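Side-chain contacts in epoxyqueuosine reductase (Streptococcus thermophilus, PDB 5D6S), which is an iron-sulfur protein of the QueG family that binds cobalamin and two 4Fe-4S clusters: residues A[186-191]-A[265-270]; A[239-242]-A[247-250]; A[252-257]-A[329-334]. One frame throughout, in Å; residues are numbered along the deposited sequence.

Overall arrangement
Interactions 1 and 2 both border the cobalamin pocket, and interaction 3 lies behind interaction 2. In interaction 1 the side chain of Q267 comes within about 3 Å of cobalamin. The side chain of T242 in interaction 2 is about 6 Å from cobalamin. The side chain of I256 in interaction 3 is about 10 Å from cobalamin. Interactions 2 and 3 are neighbours, their centres only 12 Å apart, and they touch: M248 O is 2.8 Å from R253 NE, a probable hydrogen bond, and T242 packs on I256. Interaction 1 lies apart and touches neither, its centre being 22 Å from that of interaction 2 and 24 Å from that of interaction 3.

Interaction 1. Residues A[186-191]-A[265-270]. With SF4 (iron/sulfur cluster), chain G; SF4 (iron/sulfur cluster), chain F.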
# COMPACT_ATOMS: atom_id res chain seq x y z
N TYR A 186 4.26 -2.84 18.52
CA TYR A 186 4.04 -3.55 17.25
C TYR A 186 4.69 -2.92 16.03
O TYR A 186 4.48 -3.38 14.91
CB TYR A 186 2.56 -3.65 16.98
CG TYR A 186 1.78 -4.23 18.11
CD1 TYR A 186 1.74 -5.61 18.32
CD2 TYR A 186 1.07 -3.41 18.99
CE1 TYR A 186 1.02 -6.15 19.38
CE2 TYR A 186 0.36 -3.94 20.04
CZ TYR A 186 0.34 -5.31 20.23
OH TYR A 186 -0.40 -5.83 21.25
N GLY A 187 5.50 -1.89 16.25
CA GLY A 187 6.19 -1.21 15.15
C GLY A 187 5.24 -0.36 14.35
O GLY A 187 4.22 0.08 14.87
N SER A 188 5.58 -0.12 13.07
CA SER A 188 4.65 0.50 12.10
C SER A 188 3.74 -0.53 11.45
O SER A 188 2.75 -0.15 10.82
CB SER A 188 5.38 1.30 11.04
OG SER A 188 6.58 0.66 10.64
N TYR A 189 4.03 -1.81 11.65
CA TYR A 189 3.22 -2.89 11.05
C TYR A 189 1.86 -3.04 11.70
O TYR A 189 1.50 -4.11 12.20
CB TYR A 189 4.01 -4.22 10.95
CG TYR A 189 5.31 -4.05 10.15
CD1 TYR A 189 5.30 -3.59 8.82
CD2 TYR A 189 6.55 -4.31 10.73
CE1 TYR A 189 6.48 -3.43 8.10
CE2 TYR A 189 7.72 -4.15 10.02
CZ TYR A 189 7.68 -3.71 8.70
OH TYR A 189 8.87 -3.57 8.01
N MET A 190 1.10 -1.94 11.62
CA MET A 190 -0.31 -1.87 12.06
C MET A 190 -1.24 -1.25 11.00
O MET A 190 -0.90 -0.24 10.36
CB MET A 190 -0.46 -0.99 13.30
CG MET A 190 0.48 -1.30 14.47
SD MET A 190 0.37 -0.02 15.73
CE MET A 190 1.23 1.37 14.96
N TYR A 191 -2.42 -1.87 10.84
CA TYR A 191 -3.55 -1.27 10.13
C TYR A 191 -4.26 -0.31 11.08
O TYR A 191 -4.37 -0.58 12.26
CB TYR A 191 -4.58 -2.32 9.71
CG TYR A 191 -4.04 -3.51 8.93
CD1 TYR A 191 -3.20 -3.34 7.83
CD2 TYR A 191 -4.39 -4.82 9.28
CE1 TYR A 191 -2.73 -4.43 7.11
CE2 TYR A 191 -3.93 -5.91 8.55
CZ TYR A 191 -3.10 -5.72 7.47
OH TYR A 191 -2.64 -6.80 6.75
N ILE A 265 10.35 -0.47 2.13
CA ILE A 265 11.74 -0.12 2.38
C ILE A 265 11.87 0.85 3.59
O ILE A 265 12.76 0.70 4.41
CB ILE A 265 12.42 0.38 1.07
CG1 ILE A 265 12.59 -0.82 0.12
CG2 ILE A 265 13.78 1.04 1.30
CD1 ILE A 265 12.81 -0.47 -1.35
N CYS A 266 10.98 1.83 3.69
CA CYS A 266 11.05 2.87 4.73
C CYS A 266 10.60 2.36 6.10
O CYS A 266 10.70 3.07 7.09
CB CYS A 266 10.23 4.12 4.34
SG CYS A 266 8.56 3.83 3.68
N GLN A 267 10.11 1.13 6.13
CA GLN A 267 9.74 0.44 7.38
C GLN A 267 10.74 -0.65 7.79
O GLN A 267 11.04 -0.82 8.96
CB GLN A 267 8.35 -0.20 7.22
CG GLN A 267 7.18 0.78 7.22
CD GLN A 267 5.84 0.08 6.97
OE1 GLN A 267 5.45 -0.15 5.82
NE2 GLN A 267 5.14 -0.26 8.04
N ILE A 268 11.21 -1.42 6.82
CA ILE A 268 12.27 -2.39 7.03
C ILE A 268 13.52 -1.70 7.60
O ILE A 268 14.21 -2.25 8.46
CB ILE A 268 12.60 -3.13 5.71
CG1 ILE A 268 11.50 -4.13 5.38
CG2 ILE A 268 13.96 -3.84 5.80
CD1 ILE A 268 11.55 -4.70 3.98
N SER A 269 13.81 -0.48 7.12
CA SER A 269 14.96 0.28 7.59
C SER A 269 14.73 0.96 8.96
O SER A 269 15.64 1.64 9.45
CB SER A 269 15.36 1.34 6.55
OG SER A 269 14.54 2.51 6.62
N CYS A 270 13.55 0.81 9.56
CA CYS A 270 13.21 1.52 10.79
C CYS A 270 13.59 0.72 12.03
O CYS A 270 13.18 -0.43 12.18
CB CYS A 270 11.72 1.87 10.86
SG CYS A 270 11.28 2.98 12.24
FE1 SF4 G . 7.60 5.02 -0.63
FE2 SF4 G . 9.32 3.09 -0.56
FE3 SF4 G . 8.73 4.40 1.62
FE4 SF4 G . 10.13 5.54 -0.21
S1 SF4 G . 10.64 3.85 0.91
S2 SF4 G . 8.48 6.31 0.79
S3 SF4 G . 9.23 4.63 -1.95
S4 SF4 G . 7.44 3.21 0.45
FE1 SF4 F . 12.50 6.88 9.98
FE2 SF4 F . 14.04 6.26 11.97
FE3 SF4 F . 11.86 5.01 11.64
FE4 SF4 F . 11.94 7.51 12.38
S1 SF4 F . 12.54 5.83 13.46
S2 SF4 F . 10.67 6.59 10.97
S3 SF4 F . 13.60 8.19 11.21
S4 SF4 F . 13.49 5.07 10.33
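Q267 reaches from the short helix 265-268 to S188 and Y189, on the turn that leads into strand 190-197. Its CG stands anti to the carbonyl carbon (chi1 -73°) and the chain beyond is extended, which carries the amide across to S188. There NE2 donates to S188 OG at 3.1 Å, nearly straight at 166°, with the hydroxyl lying in the amide plane. The same OG is also bonded to ND2 of N273, so two amides hold a buried serine. The Y189 ring and the Q267 side chain meet at a slant, the planes of ring and amide 36° apart, and CD1 of Y189 lies 3.4 Å from NE2 of Q267. Y189 is the centre of an inverse gamma turn, and H103 stacks on its ring. Glutamine suits its place because the amide meets both a hydroxyl and a ring while its side chain borders cobalamin. Nearby in sequence, C266 SG binds FE3 of one cluster at 2.1 Å and C270 SG binds FE3 of the other at 2.2 Å. These cysteines, the last followed by P271, belong to the 4Fe-4S double cluster binding domain and resemble the cysteine pattern of bacterial two-cluster ferredoxins.

Interaction 2. Residues A[239-242]-A[247-250]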
# COMPACT_ATOMS: atom_id res chain seq x y z
N SER A 239 5.21 2.74 -3.74
CA SER A 239 3.91 2.14 -3.38
C SER A 239 2.84 2.65 -4.32
O SER A 239 1.94 1.92 -4.75
CB SER A 239 3.52 2.44 -1.94
OG SER A 239 2.33 1.74 -1.58
N PHE A 240 2.96 3.93 -4.66
CA PHE A 240 2.05 4.57 -5.58
C PHE A 240 2.30 4.04 -6.96
O PHE A 240 1.36 3.69 -7.66
CB PHE A 240 2.22 6.10 -5.54
CG PHE A 240 1.44 6.83 -6.60
CD1 PHE A 240 0.06 6.72 -6.67
CD2 PHE A 240 2.09 7.57 -7.57
CE1 PHE A 240 -0.65 7.37 -7.66
CE2 PHE A 240 1.38 8.18 -8.57
CZ PHE A 240 0.02 8.10 -8.62
N GLN A 241 3.55 3.97 -7.36
CA GLN A 241 3.87 3.59 -8.73
C GLN A 241 3.32 2.20 -9.04
O GLN A 241 2.78 1.97 -10.13
CB GLN A 241 5.36 3.64 -8.99
CG GLN A 241 5.92 5.04 -9.15
CD GLN A 241 5.28 5.88 -10.24
OE1 GLN A 241 4.98 7.02 -10.02
NE2 GLN A 241 5.12 5.33 -11.44
N THR A 242 3.39 1.31 -8.09
CA THR A 242 2.84 -0.02 -8.29
C THR A 242 1.32 0.02 -8.45
O THR A 242 0.74 -0.88 -9.03
CB THR A 242 3.23 -1.01 -7.17
OG1 THR A 242 2.87 -0.46 -5.90
CG2 THR A 242 4.69 -1.23 -7.20
N MET A 247 1.41 3.67 -17.81
CA MET A 247 2.71 3.20 -18.09
C MET A 247 3.63 3.73 -17.00
O MET A 247 3.79 4.94 -16.86
CB MET A 247 3.04 3.75 -19.47
CG MET A 247 4.08 2.99 -20.21
SD MET A 247 3.55 1.40 -20.86
CE MET A 247 5.21 0.78 -21.08
N MET A 248 4.25 2.84 -16.22
CA MET A 248 5.25 3.23 -15.20
C MET A 248 6.47 3.87 -15.83
O MET A 248 7.12 3.24 -16.66
CB MET A 248 5.72 2.00 -14.40
CG MET A 248 6.65 2.30 -13.21
SD MET A 248 7.10 0.90 -12.16
CE MET A 248 5.51 0.26 -11.62
N ASP A 249 6.84 5.08 -15.40
CA ASP A 249 8.04 5.75 -15.94
C ASP A 249 9.28 4.88 -15.77
O ASP A 249 9.39 4.14 -14.78
CB ASP A 249 8.28 7.10 -15.26
CG ASP A 249 9.50 7.83 -15.83
OD1 ASP A 249 9.36 8.43 -16.91
OD2 ASP A 249 10.60 7.80 -15.20
N MET A 250 10.20 5.02 -16.71
CA MET A 250 11.46 4.27 -16.72
C MET A 250 12.19 4.22 -15.39
O MET A 250 12.75 3.19 -15.02
CB MET A 250 12.41 4.88 -17.77
CG MET A 250 13.55 3.95 -18.17
SD MET A 250 12.98 2.49 -19.05
CE MET A 250 12.39 3.13 -20.60
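T242 OG1, on the residue whose backbone N lies 4.2 Å from CE of M248, is gripped by several groups: it accepts from the backbone N of G262 and has the carbonyls of L238 and S239 close by, S239 O at 2.8 Å. The threonine hydroxyl thus ties the last turn of helix 238-243 to G262 and can also meet a carbonyl of its own helix, the first of two helices joined by a short loop, the second being helix 250-255. D249 is the N-cap of that second helix, its OD2 taking the N-H of E251, a role suited to a short carboxylate at a solvent-facing helix start. In the first helix, S239 OG is bonded to cobalamin. Between the two, Q241 and M248 bury most of the shared surface, their side chains crossing at a slant. Methionine fits here because it is long, flexible and apolar: its CG is anti to the backbone N (chi1 -174°), the next bond is extended, and the last torsion folds back (chi3 -57°). The chain lies extended to SD before it bends, and R323, N324 and I327 of helix 318-331 pack against it. That final bend sets the methyl CE of M248 3.5 Å from Q241 O.

Interaction 3. Residues A[252-257]-A[329-334]; sequences FRKKIK and LANLHD
N331 drives its side-chain amide into the end of the weakly bonded helix 252-255 and the turn at K257 that follows, and nearly all of the close contact is made there. Both hydrogens of ND2 are used: one goes to R253 O at 2.8 Å and 173°, the other to K257 O at 2.8 Å and 177°. Both oxygens lie in the plane of the amide, and the K257 bond falls on a carbonyl lone pair. The two bonds fix the rotation of the amide, while OD1 of N331 rests 3.6 Å from CA of K254. Asparagine suits the spot: its short arm, with CG anti to the carbonyl carbon (chi1 -74°), presents two N-H groups to two carbonyls at once. K257 leaves helical geometry with positive phi, and its carbonyl meets ND2. The outer side is looser. K254 and K257 are exposed, and their side chains start away from N331; CG of K254 comes no nearer than 4.4 Å to OD1 of N331. Long charged chains fit such a solvent edge. R253 also leads away: its NE bonds to M248 O, and its guanidinium forms a salt bridge with E389 and a cation-pi contact with W359. Just past N331 its own helix stops at H333 in a Schellman motif. Two helix C-termini thus meet, one asparagine bonding to the carbonyls of R253 and K257 and joining the cluster-binding domain to helix 318-331.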
# COMPACT_ATOMS: atom_id res chain seq x y z
N PHE A 252 11.27 4.11 -12.31
CA PHE A 252 10.76 3.28 -11.21
C PHE A 252 10.75 1.79 -11.51
O PHE A 252 10.67 1.00 -10.59
CB PHE A 252 9.37 3.72 -10.79
CG PHE A 252 9.25 5.17 -10.58
CD1 PHE A 252 9.98 5.79 -9.59
CD2 PHE A 252 8.43 5.94 -11.37
CE1 PHE A 252 9.89 7.15 -9.38
CE2 PHE A 252 8.33 7.30 -11.18
CZ PHE A 252 9.07 7.91 -10.17
N ARG A 253 10.86 1.43 -12.78
CA ARG A 253 10.80 0.04 -13.20
C ARG A 253 11.91 -0.78 -12.53
O ARG A 253 11.64 -1.79 -11.84
CB ARG A 253 10.92 -0.07 -14.71
CG ARG A 253 9.78 0.63 -15.46
CD ARG A 253 9.90 0.52 -16.97
NE ARG A 253 9.00 1.43 -17.66
CZ ARG A 253 8.98 1.60 -18.98
NH1 ARG A 253 9.77 0.92 -19.77
NH2 ARG A 253 8.14 2.44 -19.51
N LYS A 254 13.15 -0.34 -12.73
CA LYS A 254 14.30 -1.02 -12.15
C LYS A 254 14.17 -1.09 -10.61
O LYS A 254 14.50 -2.09 -9.98
CB LYS A 254 15.56 -0.27 -12.55
CG LYS A 254 16.82 -1.10 -12.51
CD LYS A 254 18.02 -0.23 -12.87
CE LYS A 254 19.34 -0.91 -12.50
NZ LYS A 254 20.50 -0.02 -12.78
N LYS A 255 13.60 -0.05 -10.03
CA LYS A 255 13.58 0.09 -8.59
C LYS A 255 12.55 -0.71 -7.82
O LYS A 255 12.72 -0.91 -6.62
CB LYS A 255 13.43 1.57 -8.22
CG LYS A 255 14.52 2.43 -8.83
CD LYS A 255 14.50 3.84 -8.27
CE LYS A 255 15.65 4.64 -8.80
NZ LYS A 255 15.57 6.06 -8.37
N ILE A 256 11.48 -1.15 -8.46
CA ILE A 256 10.51 -1.99 -7.74
C ILE A 256 11.07 -3.38 -7.59
O ILE A 256 10.48 -4.22 -6.88
CB ILE A 256 9.11 -2.06 -8.36
CG1 ILE A 256 9.13 -2.74 -9.73
CG2 ILE A 256 8.53 -0.67 -8.54
CD1 ILE A 256 7.75 -3.11 -10.24
N LYS A 257 12.24 -3.63 -8.20
CA LYS A 257 12.91 -4.93 -8.15
C LYS A 257 11.89 -5.99 -8.46
O LYS A 257 11.34 -6.00 -9.55
CB LYS A 257 13.60 -5.15 -6.80
CG LYS A 257 14.81 -4.25 -6.56
CD LYS A 257 15.62 -4.74 -5.38
CE LYS A 257 17.08 -4.31 -5.46
NZ LYS A 257 17.26 -2.87 -5.18
N LEU A 329 9.85 -9.71 -13.86
CA LEU A 329 10.53 -10.63 -14.76
C LEU A 329 11.69 -9.97 -15.52
O LEU A 329 12.73 -10.59 -15.72
CB LEU A 329 9.55 -11.23 -15.75
CG LEU A 329 8.62 -12.21 -15.09
CD1 LEU A 329 7.52 -12.58 -16.08
CD2 LEU A 329 9.36 -13.44 -14.62
N ALA A 330 11.52 -8.72 -15.94
CA ALA A 330 12.61 -8.03 -16.59
C ALA A 330 13.76 -7.76 -15.59
O ALA A 330 14.92 -7.93 -15.91
CB ALA A 330 12.11 -6.75 -17.21
N ASN A 331 13.42 -7.33 -14.38
CA ASN A 331 14.41 -7.11 -13.34
C ASN A 331 15.18 -8.37 -12.91
O ASN A 331 16.33 -8.28 -12.50
CB ASN A 331 13.76 -6.47 -12.11
CG ASN A 331 13.46 -5.01 -12.35
OD1 ASN A 331 14.02 -4.39 -13.28
ND2 ASN A 331 12.57 -4.45 -11.54
N LEU A 332 14.55 -9.53 -13.04
CA LEU A 332 15.24 -10.80 -12.86
C LEU A 332 15.98 -11.32 -14.10
O LEU A 332 16.58 -12.40 -14.02
CB LEU A 332 14.25 -11.87 -12.41
CG LEU A 332 13.59 -11.59 -11.07
CD1 LEU A 332 12.39 -12.48 -10.88
CD2 LEU A 332 14.59 -11.78 -9.94
N HIS A 333 15.96 -10.59 -15.23
CA HIS A 333 16.57 -11.07 -16.49
C HIS A 333 16.15 -12.50 -16.90
O HIS A 333 16.96 -13.27 -17.43
CB HIS A 333 18.08 -11.01 -16.37
CG HIS A 333 18.57 -9.70 -15.85
ND1 HIS A 333 18.63 -8.58 -16.64
CD2 HIS A 333 18.99 -9.33 -14.62
CE1 HIS A 333 19.05 -7.56 -15.92
NE2 HIS A 333 19.28 -7.99 -14.69
N ASP A 334 14.88 -12.84 -16.63
CA ASP A 334 14.41 -14.23 -16.73
C ASP A 334 14.23 -14.64 -18.17
O ASP A 334 13.21 -14.32 -18.78
CB ASP A 334 13.09 -14.42 -15.98
CG ASP A 334 12.67 -15.88 -15.88
OD1 ASP A 334 13.45 -16.77 -16.33
OD2 ASP A 334 11.58 -16.15 -15.31